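Local atomic coordinates of GTPase-activating protein GYP1 (Saccharomyces cerevisiae, PDB entry 1FKM), a protein that stimulates GTP hydrolysis by Ypt/Rab GTPases, chiefly YPT1 and YPT7, and so switches them off at the Golgi and the vacuole in yeast. Residues 41-46 and 256-261; 247-252 and 366-371. All coordinates share one frame; numbering follows the deposited sequence.

Overall arrangement
Both contacts belong to the all-helical Rab-GAP domain and share helix 247-261, which meets helix 39-46 through its C-terminal half in contact 1 and helix 365-382 through its N-terminal half in contact 2. Their centres lie about 15 Å apart, and they touch where Trp43 CZ2 packs on Ile251 O at 3.4 Å. In contact 1 every touching residue is buried: an indole, two leucines and a serine, with a water joining the backbones. Contact 2 is also largely buried but reaches a partly exposed rim, and there aliphatic packing passes to an arginine whose salt bridge is made with Glu365, just before the second segment. Neither contact lies at the arginine or glutamine finger.

Contact 1: 41-46 and 256-261; sequences VVWKLL and TYLSET
Leu258 lays one methyl over a face of the Trp43 indole, the central contact between two helices of the all-helical TBC domain, helix 39-46 and helix 247-261, whose short segments run in roughly the same direction at 32° to each other. The two side chains cross at about a right angle. Leu258 CD1 stands 3.5 Å from the centroid of the five-membered ring and 15° off its normal, a CH-pi contact that suits a flat, electron-rich ring and a branched aliphatic chain. Leu258 CG lies anti to the carbonyl carbon, and a second torsion of 174° extends CD1 away from CA to the ring. The edge of the indole is tied as well: NE1 donates to Asp255 OD1, one turn before Ser259, and this bond limits rotation of the ring. With an alanine at Trp43, Leu258 CD1 would probably lose the surface it rests on and the Asp255 carboxylate its indole partner.

Leu46 meets the same helix through its CB and one terminal methyl. Its CB lies 4.2 Å from Leu258 CB, while its CD1 approaches Ser259 OG at 3.7 Å. Serine is small enough to admit that methyl, and its hydroxyl bonds to Asp255 O of its own helix, so it already has a polar partner there. A water links the two backbones, donating to Leu46 O at 3.1 Å and to Leu258 O at 2.8 Å, and Leu46 O also takes a hydrogen bond from Ser262 OG. The water's bond to Thr261 OG1, at 3.3 Å, is weak.

Contact 2: 247-252 and 366-371; sequences MGTVIR and TDIEML
Thr249 and Ile368 supply the main apolar contact, with the end of the isoleucine meeting the methyl side of the threonine. Thr249 CG2 lies anti to its own backbone N and beside the carbonyl carbon, a torsion that sets the methyl against the isoleucine and puts OG1 on the other branch, 3.8 Å from Ile368 CD1. Ile368 CG1 and CD1 both approach Thr249 CG2 more tightly than carbons normally do, but Ile368 was deposited in two conformers, so both short approaches are doubtful. The two side chains cross obliquely. A threonine suits this place because it is compact and offers a methyl to the isoleucine, whose CB points at the opposing helix. Ile368 CD1 also reaches the aliphatic part of Arg252, lying 4.3 Å from its CG.

The pairing joins helix 247-261 of the all-helical TBC domain to helix 365-382 near the C-terminus of the chain. Their short segments cross at -41°, with axes 10.4 Å apart at closest approach. That spacing is bridged by side chains alone, and the nearest backbone positions, Thr249 CA and Ile368 CA, stand 7.1 Å apart.

The charged interactions gather round Arg252. Its guanidinium goes on past Ile368 toward the second helix, where NE makes a salt bridge with Glu365 OE1. NH1 turns back to Thr256 OG1 one turn further along its own helix, so two separate partners fix the rotation of the flat group. Glu369 approaches the guanidinium obliquely through a methylene, its CG 4.2 Å from Arg252 NH2. The carboxylate of Glu369 leads away, and OE2 remains 5.8 Å from Arg252 NH2, too far for a salt bridge.

Contact 1: 41-46 and 256-261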
loop_
_atom_site.group_PDB
_atom_site.type_symbol
_atom_site.label_atom_id
_atom_site.label_comp_id
_atom_site.label_asym_id
_atom_site.label_seq_id
_atom_site.Cartn_x
_atom_site.Cartn_y
_atom_site.Cartn_z
ATOM N N VAL A 41 -2.508 -2.476 14.733
ATOM C CA VAL A 41 -3.359 -1.482 15.378
ATOM C C VAL A 41 -3.152 -0.063 14.855
ATOM O O VAL A 41 -4.115 0.623 14.508
ATOM C CB VAL A 41 -3.144 -1.481 16.902
ATOM C CG1 VAL A 41 -3.866 -0.299 17.533
ATOM C CG2 VAL A 41 -3.672 -2.781 17.492
ATOM N N VAL A 42 -1.899 0.373 14.781
ATOM C CA VAL A 42 -1.603 1.730 14.330
ATOM C C VAL A 42 -2.029 1.999 12.895
ATOM O O VAL A 42 -2.546 3.073 12.603
ATOM C CB VAL A 42 -0.099 2.063 14.507
ATOM C CG1 VAL A 42 0.183 3.483 14.020
ATOM C CG2 VAL A 42 0.283 1.937 15.982
ATOM N N TRP A 43 -1.817 1.042 11.993
ATOM C CA TRP A 43 -2.239 1.241 10.612
ATOM C C TRP A 43 -3.763 1.406 10.539
ATOM O O TRP A 43 -4.271 2.247 9.798
ATOM C CB TRP A 43 -1.811 0.058 9.741
ATOM C CG TRP A 43 -0.413 0.160 9.213
ATOM C CD1 TRP A 43 0.647 0.820 9.788
ATOM C CD2 TRP A 43 0.098 -0.468 8.030
ATOM N NE1 TRP A 43 1.786 0.632 9.030
ATOM C CE2 TRP A 43 1.476 -0.153 7.948
ATOM C CE3 TRP A 43 -0.476 -1.269 7.031
ATOM C CZ2 TRP A 43 2.288 -0.611 6.910
ATOM C CZ3 TRP A 43 0.338 -1.728 5.991
ATOM C CH2 TRP A 43 1.700 -1.396 5.942
ATOM N N LYS A 44 -4.491 0.600 11.303
ATOM C CA LYS A 44 -5.951 0.688 11.295
ATOM C C LYS A 44 -6.426 2.021 11.867
ATOM O O LYS A 44 -7.419 2.583 11.400
ATOM C CB LYS A 44 -6.555 -0.481 12.069
ATOM C CG LYS A 44 -6.265 -1.834 11.417
ATOM C CD LYS A 44 -6.796 -2.995 12.245
ATOM C CE LYS A 44 -6.286 -4.334 11.701
ATOM N NZ LYS A 44 -6.692 -5.482 12.561
ATOM N N LEU A 45 -5.710 2.537 12.860
ATOM C CA LEU A 45 -6.074 3.825 13.452
ATOM C C LEU A 45 -5.761 4.972 12.489
ATOM O O LEU A 45 -6.583 5.861 12.285
ATOM C CB LEU A 45 -5.319 4.050 14.769
ATOM C CG LEU A 45 -5.752 3.232 15.993
ATOM C CD1 LEU A 45 -4.697 3.344 17.089
ATOM C CD2 LEU A 45 -7.110 3.739 16.487
ATOM N N LEU A 46 -4.579 4.941 11.879
ATOM C CA LEU A 46 -4.185 6.014 10.969
ATOM C C LEU A 46 -5.014 6.114 9.694
ATOM O O LEU A 46 -5.253 7.212 9.192
ATOM C CB LEU A 46 -2.704 5.875 10.599
ATOM C CG LEU A 46 -1.713 6.070 11.751
ATOM C CD1 LEU A 46 -0.292 5.764 11.269
ATOM C CD2 LEU A 46 -1.815 7.502 12.277
ATOM N N THR A 256 4.913 5.830 6.926
ATOM C CA THR A 256 4.992 7.254 6.637
ATOM C C THR A 256 3.857 7.741 5.747
ATOM O O THR A 256 3.301 8.814 5.990
ATOM C CB THR A 256 6.352 7.619 6.003
ATOM O OG1 THR A 256 7.400 7.274 6.915
ATOM C CG2 THR A 256 6.427 9.124 5.705
ATOM N N TYR A 257 3.507 6.969 4.718
ATOM C CA TYR A 257 2.404 7.368 3.858
ATOM C C TYR A 257 1.122 7.511 4.677
ATOM O O TYR A 257 0.399 8.492 4.533
ATOM C CB TYR A 257 2.176 6.342 2.749
ATOM C CG TYR A 257 2.987 6.591 1.500
ATOM C CD1 TYR A 257 4.374 6.726 1.555
ATOM C CD2 TYR A 257 2.369 6.653 0.251
ATOM C CE1 TYR A 257 5.125 6.912 0.390
ATOM C CE2 TYR A 257 3.107 6.837 -0.914
ATOM C CZ TYR A 257 4.482 6.962 -0.839
ATOM O OH TYR A 257 5.210 7.113 -1.998
ATOM N N LEU A 258 0.846 6.533 5.538
ATOM C CA LEU A 258 -0.365 6.576 6.358
ATOM C C LEU A 258 -0.327 7.701 7.396
ATOM O O LEU A 258 -1.359 8.284 7.724
ATOM C CB LEU A 258 -0.585 5.222 7.058
ATOM C CG LEU A 258 -0.881 4.027 6.137
ATOM C CD1 LEU A 258 -0.932 2.741 6.951
ATOM C CD2 LEU A 258 -2.198 4.242 5.414
ATOM N N SER A 259 0.861 8.002 7.917
ATOM C CA SER A 259 1.001 9.071 8.907
ATOM C C SER A 259 0.850 10.432 8.235
ATOM O O SER A 259 0.203 11.331 8.771
ATOM C CB SER A 259 2.376 9.016 9.586
ATOM O OG SER A 259 2.576 7.806 10.296
ATOM N N GLU A 260 1.456 10.572 7.061
ATOM C CA GLU A 260 1.423 11.826 6.304
ATOM C C GLU A 260 0.043 12.171 5.753
ATOM O O GLU A 260 -0.353 13.334 5.742
ATOM C CB GLU A 260 2.438 11.757 5.156
ATOM C CG GLU A 260 2.469 12.957 4.203
ATOM C CD GLU A 260 2.802 14.269 4.892
ATOM O OE1 GLU A 260 3.438 14.243 5.969
ATOM O OE2 GLU A 260 2.440 15.334 4.345
ATOM N N THR A 261 -0.694 11.160 5.306
ATOM C CA THR A 261 -2.014 11.387 4.736
ATOM C C THR A 261 -3.150 11.197 5.734
ATOM O O THR A 261 -4.315 11.424 5.406
ATOM C CB THR A 261 -2.254 10.454 3.535
ATOM O OG1 THR A 261 -2.180 9.089 3.965
ATOM C CG2 THR A 261 -1.204 10.692 2.470
HETATM O O HOH W 1 -3.853 7.886 6.551
#

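Contact 2: 247-252 and 366-371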
loop_
_atom_site.group_PDB
_atom_site.type_symbol
_atom_site.label_atom_id
_atom_site.label_comp_id
_atom_site.label_asym_id
_atom_site.label_seq_id
_atom_site.Cartn_x
_atom_site.Cartn_y
_atom_site.Cartn_z
HETATM N N MSE A 247 9.274 -5.968 -0.227
HETATM C CA MSE A 247 8.116 -5.779 0.652
HETATM C C MSE A 247 8.441 -5.144 2.001
HETATM O O MSE A 247 7.654 -4.359 2.518
HETATM C CB MSE A 247 7.390 -7.108 0.881
HETATM C CG MSE A 247 6.083 -7.204 0.121
HETATM SE SE MSE A 247 4.702 -6.005 0.795
HETATM C CE MSE A 247 3.250 -7.284 0.863
ATOM N N GLY A 248 9.582 -5.493 2.582
ATOM C CA GLY A 248 9.948 -4.904 3.859
ATOM C C GLY A 248 10.076 -3.397 3.730
ATOM O O GLY A 248 9.691 -2.634 4.624
ATOM N N THR A 249 10.617 -2.954 2.601
ATOM C CA THR A 249 10.779 -1.526 2.363
ATOM C C THR A 249 9.418 -0.884 2.135
ATOM O O THR A 249 9.161 0.227 2.599
ATOM C CB THR A 249 11.658 -1.265 1.134
ATOM O OG1 THR A 249 12.940 -1.865 1.339
ATOM C CG2 THR A 249 11.822 0.232 0.898
ATOM N N VAL A 250 8.549 -1.584 1.415
ATOM C CA VAL A 250 7.208 -1.070 1.140
ATOM C C VAL A 250 6.443 -0.876 2.455
ATOM O O VAL A 250 5.825 0.164 2.673
ATOM C CB VAL A 250 6.420 -2.039 0.221
ATOM C CG1 VAL A 250 4.958 -1.613 0.132
ATOM C CG2 VAL A 250 7.045 -2.053 -1.177
ATOM N N ILE A 251 6.500 -1.877 3.332
ATOM C CA ILE A 251 5.820 -1.800 4.623
ATOM C C ILE A 251 6.277 -0.577 5.414
ATOM O O ILE A 251 5.457 0.176 5.946
ATOM C CB ILE A 251 6.069 -3.081 5.467
ATOM C CG1 ILE A 251 5.524 -4.308 4.728
ATOM C CG2 ILE A 251 5.407 -2.951 6.832
ATOM C CD1 ILE A 251 4.064 -4.208 4.376
ATOM N N ARG A 252 7.587 -0.375 5.486
ATOM C CA ARG A 252 8.136 0.766 6.209
ATOM C C ARG A 252 7.679 2.081 5.585
ATOM O O ARG A 252 7.341 3.027 6.293
ATOM C CB ARG A 252 9.664 0.697 6.233
ATOM C CG ARG A 252 10.331 1.952 6.778
ATOM C CD ARG A 252 9.946 2.256 8.223
ATOM N NE ARG A 252 10.568 3.509 8.648
ATOM C CZ ARG A 252 10.110 4.715 8.335
ATOM N NH1 ARG A 252 9.007 4.841 7.604
ATOM N NH2 ARG A 252 10.776 5.796 8.714
ATOM N N THR A 366 17.744 3.482 6.586
ATOM C CA THR A 366 18.373 4.773 6.333
ATOM C C THR A 366 18.062 5.301 4.936
ATOM O O THR A 366 17.767 6.485 4.755
ATOM C CB THR A 366 19.903 4.680 6.490
ATOM O OG1 THR A 366 20.217 4.096 7.761
ATOM C CG2 THR A 366 20.529 6.060 6.409
ATOM N N ASP A 367 18.136 4.415 3.950
ATOM C CA ASP A 367 17.868 4.776 2.561
ATOM C C ASP A 367 16.421 5.227 2.348
ATOM O O ASP A 367 16.167 6.230 1.679
ATOM C CB ASP A 367 18.159 3.577 1.652
ATOM C CG ASP A 367 19.596 3.087 1.766
ATOM O OD1 ASP A 367 20.513 3.928 1.876
ATOM O OD2 ASP A 367 19.809 1.857 1.736
ATOM N N ILE A 368 15.488 4.480 2.929
ATOM C CA ILE A 368 14.061 4.770 2.807
ATOM C C ILE A 368 13.697 6.058 3.536
ATOM O O ILE A 368 12.943 6.889 3.025
ATOM C CB ILE A 368 13.217 3.633 3.416
ATOM C CG1 ILE A 368 13.727 2.283 2.918
ATOM C CG2 ILE A 368 11.756 3.812 3.047
ATOM C CD1 ILE A 368 13.183 1.113 3.696
ATOM N N GLU A 369 14.244 6.213 4.734
ATOM C CA GLU A 369 13.971 7.381 5.573
ATOM C C GLU A 369 14.481 8.646 4.879
ATOM O O GLU A 369 13.857 9.709 4.961
ATOM C CB GLU A 369 14.648 7.197 6.937
ATOM C CG GLU A 369 14.226 8.175 8.024
ATOM C CD GLU A 369 14.769 9.574 7.807
ATOM O OE1 GLU A 369 15.926 9.700 7.356
ATOM O OE2 GLU A 369 14.047 10.550 8.103
HETATM N N MSE A 370 15.607 8.525 4.180
HETATM C CA MSE A 370 16.189 9.664 3.470
HETATM C C MSE A 370 15.292 10.109 2.314
HETATM O O MSE A 370 15.074 11.305 2.106
HETATM C CB MSE A 370 17.575 9.297 2.928
HETATM C CG MSE A 370 18.331 10.460 2.299
HETATM SE SE MSE A 370 20.125 9.969 1.734
HETATM C CE MSE A 370 20.753 9.240 3.416
ATOM N N LEU A 371 14.780 9.139 1.563
ATOM C CA LEU A 371 13.902 9.424 0.429
ATOM C C LEU A 371 12.623 10.128 0.884
ATOM O O LEU A 371 12.223 11.153 0.327
ATOM C CB LEU A 371 13.539 8.119 -0.292
ATOM C CG LEU A 371 12.510 8.194 -1.426
ATOM C CD1 LEU A 371 13.041 9.057 -2.557
ATOM C CD2 LEU A 371 12.212 6.795 -1.938
#